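Local structure of MgGH51 (Meripilus giganteus, 6ZPY) at residues A[284-289]-A[345-350]; A[222-227]-A[424-429]; A[378-383]-A[394-399]. The protein probably hydrolyses terminal alpha-L-arabinofuranosyl residues from arabinose-containing polysaccharides, as a fungal arabinofuranosidase of glycoside hydrolase family 51. All coordinates share one frame; numbering follows the deposited sequence.

Contact 1: residues A[284-289]-A[345-350]; sequences EPIMAV and FVEVGN. With AHR (alpha-L-arabinofuranose), chain F.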
loop_
_atom_site.group_PDB
_atom_site.type_symbol
_atom_site.label_atom_id
_atom_site.label_comp_id
_atom_site.label_asym_id
_atom_site.label_seq_id
_atom_site.Cartn_x
_atom_site.Cartn_y
_atom_site.Cartn_z
ATOM N N GLU A 284 -9.037 -3.782 9.263
ATOM C CA GLU A 284 -9.850 -2.577 9.509
ATOM C C GLU A 284 -9.028 -1.357 9.137
ATOM O O GLU A 284 -7.816 -1.377 9.197
ATOM C CB GLU A 284 -10.359 -2.483 10.930
ATOM C CG GLU A 284 -9.306 -2.286 11.979
ATOM C CD GLU A 284 -9.943 -2.207 13.357
ATOM O OE1 GLU A 284 -9.798 -3.180 14.143
ATOM O OE2 GLU A 284 -10.645 -1.220 13.606
ATOM N N PRO A 285 -9.691 -0.266 8.727
ATOM C CA PRO A 285 -8.976 0.924 8.301
ATOM C C PRO A 285 -8.449 1.727 9.478
ATOM O O PRO A 285 -9.107 1.831 10.521
ATOM C CB PRO A 285 -10.032 1.688 7.510
ATOM C CG PRO A 285 -11.334 1.281 8.142
ATOM C CD PRO A 285 -11.127 -0.179 8.466
ATOM N N ILE A 286 -7.322 2.350 9.282
ATOM C CA ILE A 286 -6.927 3.549 10.043
ATOM C C ILE A 286 -6.872 4.643 9.001
ATOM O O ILE A 286 -5.916 4.674 8.187
ATOM C CB ILE A 286 -5.617 3.389 10.812
ATOM C CG1 ILE A 286 -5.736 2.249 11.838
ATOM C CG2 ILE A 286 -5.229 4.702 11.467
ATOM C CD1 ILE A 286 -4.485 2.021 12.646
ATOM N N MET A 287 -7.950 5.389 8.891
ATOM C CA MET A 287 -8.132 6.288 7.743
ATOM C C MET A 287 -7.648 7.670 8.069
ATOM O O MET A 287 -8.114 8.238 9.088
ATOM C CB MET A 287 -9.570 6.318 7.276
ATOM C CG MET A 287 -9.751 7.119 6.010
ATOM S SD MET A 287 -11.444 7.043 5.379
ATOM C CE MET A 287 -12.306 8.012 6.617
ATOM N N ALA A 288 -6.792 8.249 7.251
ATOM C CA ALA A 288 -6.373 9.647 7.466
ATOM C C ALA A 288 -7.341 10.577 6.759
ATOM O O ALA A 288 -7.924 10.257 5.691
ATOM C CB ALA A 288 -5.002 9.867 6.940
ATOM N N VAL A 289 -7.506 11.748 7.367
ATOM C CA VAL A 289 -8.158 12.902 6.728
ATOM C C VAL A 289 -7.149 14.031 6.628
ATOM O O VAL A 289 -6.295 14.231 7.506
ATOM C CB VAL A 289 -9.426 13.323 7.493
ATOM C CG1 VAL A 289 -10.482 12.247 7.432
ATOM C CG2 VAL A 289 -9.159 13.727 8.942
ATOM N N PHE A 345 -10.855 4.248 13.729
ATOM C CA PHE A 345 -9.665 5.088 13.920
ATOM C C PHE A 345 -9.550 6.033 12.745
ATOM O O PHE A 345 -9.532 5.608 11.584
ATOM C CB PHE A 345 -8.413 4.224 13.949
ATOM C CG PHE A 345 -8.409 3.198 15.035
ATOM C CD1 PHE A 345 -8.248 3.579 16.364
ATOM C CD2 PHE A 345 -8.690 1.890 14.759
ATOM C CE1 PHE A 345 -8.235 2.616 17.353
ATOM C CE2 PHE A 345 -8.696 0.924 15.740
ATOM C CZ PHE A 345 -8.480 1.296 17.041
ATOM N N VAL A 346 -9.367 7.306 13.021
ATOM C CA VAL A 346 -9.140 8.340 12.005
ATOM C C VAL A 346 -7.922 9.137 12.414
ATOM O O VAL A 346 -7.817 9.525 13.591
ATOM C CB VAL A 346 -10.362 9.234 11.780
ATOM C CG1 VAL A 346 -9.990 10.493 10.983
ATOM C CG2 VAL A 346 -11.465 8.491 11.083
ATOM N N GLU A 347 -7.013 9.308 11.456
ATOM C CA GLU A 347 -5.780 10.045 11.697
ATOM C C GLU A 347 -5.934 11.445 11.125
ATOM O O GLU A 347 -6.387 11.608 10.016
ATOM C CB GLU A 347 -4.597 9.322 11.091
ATOM C CG GLU A 347 -3.266 9.944 11.425
ATOM C CD GLU A 347 -2.068 9.038 11.239
ATOM O OE1 GLU A 347 -2.277 7.842 10.878
ATOM O OE2 GLU A 347 -0.941 9.482 11.533
ATOM N N VAL A 348 -5.614 12.450 11.927
ATOM C CA VAL A 348 -5.836 13.843 11.545
ATOM C C VAL A 348 -4.540 14.417 10.963
ATOM O O VAL A 348 -3.666 14.844 11.654
ATOM C CB VAL A 348 -6.347 14.641 12.770
ATOM C CG1 VAL A 348 -6.598 16.089 12.344
ATOM C CG2 VAL A 348 -7.630 14.016 13.296
ATOM N N GLY A 349 -4.458 14.366 9.641
ATOM C CA GLY A 349 -3.274 14.816 8.891
ATOM C C GLY A 349 -2.242 13.739 8.791
ATOM O O GLY A 349 -2.524 12.571 9.016
ATOM N N ASN A 350 -1.068 14.159 8.394
ATOM C CA ASN A 350 0.126 13.322 8.374
ATOM C C ASN A 350 1.328 14.151 8.794
ATOM O O ASN A 350 1.541 15.245 8.239
ATOM C CB ASN A 350 0.380 12.846 6.926
ATOM C CG ASN A 350 1.602 11.961 6.842
ATOM O OD1 ASN A 350 1.643 10.885 7.464
ATOM N ND2 ASN A 350 2.614 12.413 6.112
HETATM O O5 AHR F . 7.076 6.230 4.147
HETATM C C5 AHR F . 7.556 7.397 3.386
HETATM C C4 AHR F . 7.299 8.799 3.988
HETATM O O4 AHR F . 7.861 8.905 5.329
HETATM C C3 AHR F . 5.851 9.083 4.268
HETATM O O3 AHR F . 5.041 9.488 3.188
HETATM C C2 AHR F . 5.912 10.192 5.389
HETATM O O2 AHR F . 4.651 10.220 6.078
HETATM C C1 AHR F . 7.207 9.892 6.168
HETATM O O1 AHR F . 7.949 11.132 5.982
#
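The carbonyl oxygen of M287 is gripped twice from the 345-350 segment: E347 N donates to M287 O at 2.8 Å, from above the carbonyl plane, and the CA-H of V346 points at the same oxygen. CG1 of V346 presses on it too, 3.5 Å from M287 O. One step further along, the roles are exchanged. E347 O receives V289 N at 2.9 Å, almost straight along the C=O axis, and A288 CA adds a second, weaker C-H contact. With M287 N bound to F345 O and G349 N bound to V289 O (2.8 Å), this gives a parallel beta ladder whose strand directions differ by 30°. G349, at a positive phi of 85°, turns the chain out of the strand just before N350, whose ND2 donates to O2 of the bound arabinofuranose at 3.0 Å.

At the other end, OE2 of E284 meets the edge of the F345 ring, 3.6 Å from CE2, with the carboxylate turned out of the ring plane; OE2 also forms a salt bridge with R344. I286 CG1 packs against F345 CB on the same face of the sheet that carries E347, whose OE1 pairs with R226. On the reverse face the V289 and V346 side chains cross at about a right angle, V289 CG2 lying 3.9 Å from V346 CG1. A chi1 of -65° sets V289 CG1 anti to the carbonyl carbon, and both methyls reach V346 CG1.

In the barrel, strand 224-227 flanks 284-289 and strand 378-381 flanks 345-348. M287 and V289 lean outward on helix 306-320, whereas I286 and E347 face inward onto F426 of strand 424-432.

Contact 2: residues A[222-227]-A[424-429]; sequences PSFFRF and TYFEGE. With AHR (alpha-L-arabinofuranose), chain F.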
loop_
_atom_site.group_PDB
_atom_site.type_symbol
_atom_site.label_atom_id
_atom_site.label_comp_id
_atom_site.label_asym_id
_atom_site.label_seq_id
_atom_site.Cartn_x
_atom_site.Cartn_y
_atom_site.Cartn_z
ATOM N N PRO A 222 -2.210 -9.032 8.371
ATOM C CA PRO A 222 -2.382 -7.711 8.959
ATOM C C PRO A 222 -3.798 -7.543 9.508
ATOM O O PRO A 222 -4.738 -8.085 9.007
ATOM C CB PRO A 222 -2.198 -6.748 7.796
ATOM C CG PRO A 222 -2.639 -7.584 6.592
ATOM C CD PRO A 222 -2.189 -8.992 6.917
ATOM N N SER A 223 -3.889 -6.670 10.498
ATOM C CA SER A 223 -5.167 -6.386 11.189
ATOM C C SER A 223 -5.711 -5.021 10.832
ATOM O O SER A 223 -6.896 -4.774 11.054
ATOM C CB SER A 223 -5.003 -6.486 12.667
ATOM O OG SER A 223 -4.140 -5.452 13.154
ATOM N N PHE A 224 -4.887 -4.159 10.243
ATOM C CA PHE A 224 -5.320 -2.822 9.829
ATOM C C PHE A 224 -4.528 -2.387 8.623
ATOM O O PHE A 224 -3.454 -2.930 8.330
ATOM C CB PHE A 224 -5.171 -1.800 10.975
ATOM C CG PHE A 224 -3.741 -1.473 11.290
ATOM C CD1 PHE A 224 -3.030 -0.574 10.503
ATOM C CD2 PHE A 224 -3.101 -2.079 12.357
ATOM C CE1 PHE A 224 -1.710 -0.311 10.771
ATOM C CE2 PHE A 224 -1.776 -1.825 12.592
ATOM C CZ PHE A 224 -1.075 -0.945 11.815
ATOM N N PHE A 225 -5.073 -1.344 8.021
ATOM C CA PHE A 225 -4.489 -0.717 6.846
ATOM C C PHE A 225 -4.626 0.793 7.041
ATOM O O PHE A 225 -5.769 1.314 7.025
ATOM C CB PHE A 225 -5.269 -1.234 5.650
ATOM C CG PHE A 225 -4.686 -0.940 4.306
ATOM C CD1 PHE A 225 -4.946 0.251 3.657
ATOM C CD2 PHE A 225 -3.908 -1.908 3.685
ATOM C CE1 PHE A 225 -4.504 0.440 2.352
ATOM C CE2 PHE A 225 -3.450 -1.696 2.398
ATOM C CZ PHE A 225 -3.735 -0.517 1.740
ATOM N N ARG A 226 -3.500 1.431 7.242
ATOM C CA ARG A 226 -3.461 2.899 7.365
ATOM C C ARG A 226 -3.386 3.463 5.960
ATOM O O ARG A 226 -2.519 3.037 5.182
ATOM C CB ARG A 226 -2.207 3.276 8.157
ATOM C CG ARG A 226 -2.084 4.760 8.491
ATOM C CD ARG A 226 -0.617 5.134 8.796
ATOM N NE ARG A 226 -0.525 6.564 8.962
ATOM C CZ ARG A 226 0.533 7.273 8.662
ATOM N NH1 ARG A 226 1.677 6.681 8.354
ATOM N NH2 ARG A 226 0.468 8.590 8.744
ATOM N N PHE A 227 -4.194 4.436 5.624
ATOM C CA PHE A 227 -4.243 4.955 4.253
ATOM C C PHE A 227 -5.012 6.259 4.288
ATOM O O PHE A 227 -5.756 6.527 5.250
ATOM C CB PHE A 227 -4.950 3.950 3.336
ATOM C CG PHE A 227 -6.437 4.011 3.428
ATOM C CD1 PHE A 227 -7.074 3.564 4.578
ATOM C CD2 PHE A 227 -7.199 4.526 2.403
ATOM C CE1 PHE A 227 -8.435 3.726 4.698
ATOM C CE2 PHE A 227 -8.566 4.650 2.518
ATOM C CZ PHE A 227 -9.184 4.251 3.674
ATOM N N THR A 424 -3.094 5.924 23.748
ATOM C CA THR A 424 -2.474 4.807 23.023
ATOM C C THR A 424 -1.626 5.348 21.876
ATOM O O THR A 424 -1.789 6.475 21.414
ATOM C CB THR A 424 -3.531 3.815 22.565
ATOM O OG1 THR A 424 -4.451 4.511 21.749
ATOM C CG2 THR A 424 -4.215 3.166 23.754
ATOM N N TYR A 425 -0.701 4.500 21.441
ATOM C CA TYR A 425 0.330 4.895 20.476
ATOM C C TYR A 425 0.271 3.946 19.288
ATOM O O TYR A 425 0.171 2.718 19.440
ATOM C CB TYR A 425 1.694 4.917 21.139
ATOM C CG TYR A 425 1.744 5.945 22.232
ATOM C CD1 TYR A 425 2.028 7.254 21.908
ATOM C CD2 TYR A 425 1.335 5.667 23.521
ATOM C CE1 TYR A 425 2.003 8.246 22.869
ATOM C CE2 TYR A 425 1.314 6.652 24.481
ATOM C CZ TYR A 425 1.665 7.943 24.166
ATOM O OH TYR A 425 1.632 8.922 25.107
ATOM N N PHE A 426 0.357 4.569 18.141
ATOM C CA PHE A 426 0.367 3.906 16.822
ATOM C C PHE A 426 1.762 4.132 16.270
ATOM O O PHE A 426 2.119 5.300 16.041
ATOM C CB PHE A 426 -0.698 4.552 15.966
ATOM C CG PHE A 426 -0.738 4.141 14.506
ATOM C CD1 PHE A 426 -0.334 2.900 14.100
ATOM C CD2 PHE A 426 -1.266 4.996 13.565
ATOM C CE1 PHE A 426 -0.488 2.501 12.768
ATOM C CE2 PHE A 426 -1.417 4.622 12.259
ATOM C CZ PHE A 426 -1.031 3.359 11.867
ATOM N N GLU A 427 2.539 3.072 16.062
ATOM C CA GLU A 427 3.846 3.253 15.406
ATOM C C GLU A 427 3.548 3.157 13.902
ATOM O O GLU A 427 3.719 2.087 13.308
ATOM C CB GLU A 427 4.832 2.212 15.855
ATOM C CG GLU A 427 6.243 2.628 15.529
ATOM C CD GLU A 427 6.907 3.525 16.548
ATOM O OE1 GLU A 427 6.334 3.729 17.638
ATOM O OE2 GLU A 427 8.046 3.982 16.284
ATOM N N GLY A 428 3.070 4.237 13.309
ATOM C CA GLY A 428 2.396 4.126 12.019
ATOM C C GLY A 428 3.371 4.066 10.862
ATOM O O GLY A 428 2.932 3.719 9.752
ATOM N N GLU A 429 4.610 4.433 11.096
ATOM C CA GLU A 429 5.702 4.246 10.131
ATOM C C GLU A 429 6.971 3.950 10.892
ATOM O O GLU A 429 7.367 4.733 11.747
ATOM C CB GLU A 429 5.954 5.528 9.324
ATOM C CG GLU A 429 4.790 5.964 8.488
ATOM C CD GLU A 429 4.996 7.266 7.747
ATOM O OE1 GLU A 429 6.172 7.616 7.471
ATOM O OE2 GLU A 429 3.982 7.908 7.460
HETATM O O5 AHR F . 7.076 6.230 4.147
HETATM C C5 AHR F . 7.556 7.397 3.386
HETATM C C4 AHR F . 7.299 8.799 3.988
HETATM O O4 AHR F . 7.861 8.905 5.329
HETATM C C3 AHR F . 5.851 9.083 4.268
HETATM O O3 AHR F . 5.041 9.488 3.188
HETATM C C2 AHR F . 5.912 10.192 5.389
HETATM O O2 AHR F . 4.651 10.220 6.078
HETATM C C1 AHR F . 7.207 9.892 6.168
HETATM O O1 AHR F . 7.949 11.132 5.982
#
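R226 carries CG anti to its backbone N (chi1 -174°) and stays extended as far as NE, taking its guanidinium past the F426 ring to E429, whose CG lies beside the backbone N and whose chain is likewise extended. NH1 of R226 then donates to E429 OE2 at 2.8 Å in a nearly straight salt bridge (167° at the hydrogen). The carboxylate oxygen lies in the guanidinium plane and uses its anti lone pair, the one turned away from OE1. The same OE2 also accepts from O2 of the arabinofuranose at 2.8 Å, while Y402 holds OE1. NE is salt-bridged to E347 and NH2 hydrogen-bonded to N350; these bonds fix the guanidinium's rotation, consistent with a second-shell role in positioning the sugar-binding carboxylate.

Nearer the strand starts, the contact is aromatic. F426 directs its edge at the face of F224 in an offset edge-to-face pair, with ring centroids 5.4 Å apart and planes at 84°; the closest carbons are F224 CZ and F426 CE1, at 3.6 Å. R226 CD meets F426 CZ at the same range, 3.6 Å, and the guanidinium stands almost perpendicular to that ring. G428 CA sits over one F426 face, toward its rim.

The strand axes come no closer than 10.0 Å, so no backbone pairing joins 224-227 to 424-428, and side chains do most of the joining across the interior of a (beta/alpha)8 barrel. E429, where the chain turns a corner in the seventh strand, probably corresponds to the nucleophile of clan GH-A glycosidases, consistent with its position beside the sugar.

Contact 3: residues A[378-383]-A[394-399]; sequences RFIATT and PQSYDV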
loop_
_atom_site.group_PDB
_atom_site.type_symbol
_atom_site.label_atom_id
_atom_site.label_comp_id
_atom_site.label_asym_id
_atom_site.label_seq_id
_atom_site.Cartn_x
_atom_site.Cartn_y
_atom_site.Cartn_z
ATOM N N ARG A 378 -11.874 6.940 17.343
ATOM C CA ARG A 378 -10.692 7.405 18.095
ATOM C C ARG A 378 -9.829 8.183 17.113
ATOM O O ARG A 378 -9.448 7.646 16.038
ATOM C CB ARG A 378 -9.956 6.207 18.677
ATOM C CG ARG A 378 -8.970 6.600 19.757
ATOM C CD ARG A 378 -8.213 5.393 20.239
ATOM N NE ARG A 378 -7.451 5.700 21.428
ATOM C CZ ARG A 378 -7.797 5.385 22.674
ATOM N NH1 ARG A 378 -8.917 4.750 22.959
ATOM N NH2 ARG A 378 -6.972 5.724 23.622
ATOM N N PHE A 379 -9.553 9.424 17.440
ATOM C CA PHE A 379 -8.775 10.323 16.579
ATOM C C PHE A 379 -7.318 10.311 17.011
ATOM O O PHE A 379 -6.981 10.438 18.183
ATOM C CB PHE A 379 -9.414 11.717 16.591
ATOM C CG PHE A 379 -10.762 11.672 15.937
ATOM C CD1 PHE A 379 -10.882 11.709 14.562
ATOM C CD2 PHE A 379 -11.923 11.522 16.687
ATOM C CE1 PHE A 379 -12.116 11.648 13.935
ATOM C CE2 PHE A 379 -13.145 11.421 16.058
ATOM C CZ PHE A 379 -13.245 11.483 14.690
ATOM N N ILE A 380 -6.452 10.243 16.002
ATOM C CA ILE A 380 -4.990 10.075 16.192
ATOM C C ILE A 380 -4.325 11.370 15.754
ATOM O O ILE A 380 -4.487 11.807 14.595
ATOM C CB ILE A 380 -4.455 8.885 15.402
ATOM C CG1 ILE A 380 -5.238 7.609 15.690
ATOM C CG2 ILE A 380 -2.958 8.705 15.589
ATOM C CD1 ILE A 380 -5.030 6.548 14.660
ATOM N N ALA A 381 -3.563 11.929 16.662
ATOM C CA ALA A 381 -2.745 13.121 16.426
ATOM C C ALA A 381 -1.411 12.732 15.804
ATOM O O ALA A 381 -0.864 11.658 16.095
ATOM C CB ALA A 381 -2.523 13.859 17.749
ATOM N N THR A 382 -0.873 13.653 15.017
ATOM C CA THR A 382 0.343 13.383 14.256
ATOM C C THR A 382 1.551 14.218 14.596
ATOM O O THR A 382 2.627 13.997 14.029
ATOM C CB THR A 382 0.061 13.538 12.761
ATOM O OG1 THR A 382 -0.131 14.923 12.533
ATOM C CG2 THR A 382 -1.142 12.732 12.338
ATOM N N THR A 383 1.415 15.183 15.484
ATOM C CA THR A 383 2.556 15.932 16.058
ATOM C C THR A 383 3.360 14.987 16.945
ATOM O O THR A 383 2.886 13.892 17.301
ATOM C CB THR A 383 2.057 17.184 16.763
ATOM O OG1 THR A 383 0.853 16.868 17.438
ATOM C CG2 THR A 383 1.821 18.322 15.819
ATOM N N PRO A 394 -5.232 14.375 22.972
ATOM C CA PRO A 394 -5.365 13.243 22.064
ATOM C C PRO A 394 -5.487 11.913 22.809
ATOM O O PRO A 394 -4.719 11.676 23.732
ATOM C CB PRO A 394 -4.061 13.264 21.246
ATOM C CG PRO A 394 -3.583 14.649 21.350
ATOM C CD PRO A 394 -3.976 15.112 22.754
ATOM N N GLN A 395 -6.405 11.069 22.340
ATOM C CA GLN A 395 -6.483 9.660 22.832
ATOM C C GLN A 395 -5.347 8.822 22.263
ATOM O O GLN A 395 -5.041 7.789 22.834
ATOM C CB GLN A 395 -7.850 9.060 22.535
ATOM C CG GLN A 395 -8.921 9.770 23.319
ATOM C CD GLN A 395 -10.126 8.883 23.258
ATOM O OE1 GLN A 395 -10.838 8.831 22.269
ATOM N NE2 GLN A 395 -10.333 8.141 24.336
ATOM N N SER A 396 -4.808 9.220 21.110
ATOM C CA SER A 396 -3.738 8.468 20.420
ATOM C C SER A 396 -2.808 9.417 19.692
ATOM O O SER A 396 -3.232 10.443 19.226
ATOM C CB SER A 396 -4.330 7.490 19.430
ATOM O OG SER A 396 -5.079 6.474 20.040
ATOM N N TYR A 397 -1.577 8.972 19.556
ATOM C CA TYR A 397 -0.543 9.616 18.725
ATOM C C TYR A 397 0.011 8.578 17.763
ATOM O O TYR A 397 0.148 7.425 18.123
ATOM C CB TYR A 397 0.599 10.104 19.597
ATOM C CG TYR A 397 0.397 11.493 20.133
ATOM C CD1 TYR A 397 0.572 12.583 19.307
ATOM C CD2 TYR A 397 0.019 11.739 21.453
ATOM C CE1 TYR A 397 0.456 13.870 19.766
ATOM C CE2 TYR A 397 -0.119 13.025 21.922
ATOM C CZ TYR A 397 0.091 14.091 21.077
ATOM O OH TYR A 397 -0.040 15.361 21.562
ATOM N N ASP A 398 0.344 9.062 16.579
ATOM C CA ASP A 398 1.043 8.274 15.550
ATOM C C ASP A 398 2.510 8.679 15.619
ATOM O O ASP A 398 2.837 9.870 15.427
ATOM C CB ASP A 398 0.450 8.531 14.148
ATOM C CG ASP A 398 1.177 7.742 13.077
ATOM O OD1 ASP A 398 2.066 6.957 13.453
ATOM O OD2 ASP A 398 0.849 7.946 11.872
ATOM N N VAL A 399 3.351 7.718 15.922
ATOM C CA VAL A 399 4.801 7.898 16.092
ATOM C C VAL A 399 5.493 7.246 14.896
ATOM O O VAL A 399 5.251 6.066 14.633
ATOM C CB VAL A 399 5.272 7.298 17.433
ATOM C CG1 VAL A 399 6.758 7.526 17.645
ATOM C CG2 VAL A 399 4.445 7.802 18.628
HETATM O O HOH W 1 -8.202 11.675 20.249
HETATM O O HOH W 2 -10.659 10.379 20.024
HETATM O O HOH W 3 3.152 11.396 13.138
HETATM O O HOH W 4 1.475 17.040 20.108
HETATM O O HOH W 5 3.904 11.366 17.438
#
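Strands 378-381 and 396-399 run parallel, 42° apart in direction, as the adjacent fifth and sixth strands of the (beta/alpha)8 barrel, with A381 N bound to S396 O (3.0 Å) and D398 N to A381 O (2.9 Å). The ten residues between the segments contain no helix. Toward the strand starts the backbones separate, and a water takes over, donating to F379 O and accepting from Q395 N.

R378 closes this end. Its NE donates to S396 OG at 2.9 Å, in the guanidinium plane, and NH2 donates to Q395 O at 2.9 Å from above that carbonyl's plane. Q395 CB lies over the rim of one guanidinium face, and the Q395 amide is stacked on the group with planes 19° apart. S396 OG is also tied to T424 of the next strand.

On the face of I380, CG2, swung anti to the backbone N, reaches across the ladder to D398 CB, 3.7 Å away; the D398 carboxylate is bound by H400 and by the backbone of G428. On the side of A381 and Y397, A381 CB lies 3.6 Å from Y397 CE1. The same methyl rests against P394 CG. Beyond the strand, one water donates to both T383 O and D398 O. Y397 OH, itself paired with W386 N, donates to another water 2.7 Å away, which also accepts from T383 OG1.

All three contacts belong to one parallel barrel. Contacts 1 and 3 are ladders between neighbouring strands, joined through V346 O and I380 N; contact 2 spans the interior without backbone pairing, although its two strands flank those of the others. Contact 2 is wholly buried and contact 1 nearly so, and both reach the arabinofuranose. Contact 3 lies farther from the chain centre, with water bridges and an exposed Q395 at its edge. Charge concentrates where they converge: the carboxylates of contacts 1 and 3, E347 and D398, lie close together beside the arginine of contact 2, a short approach whose nature remains doubtful.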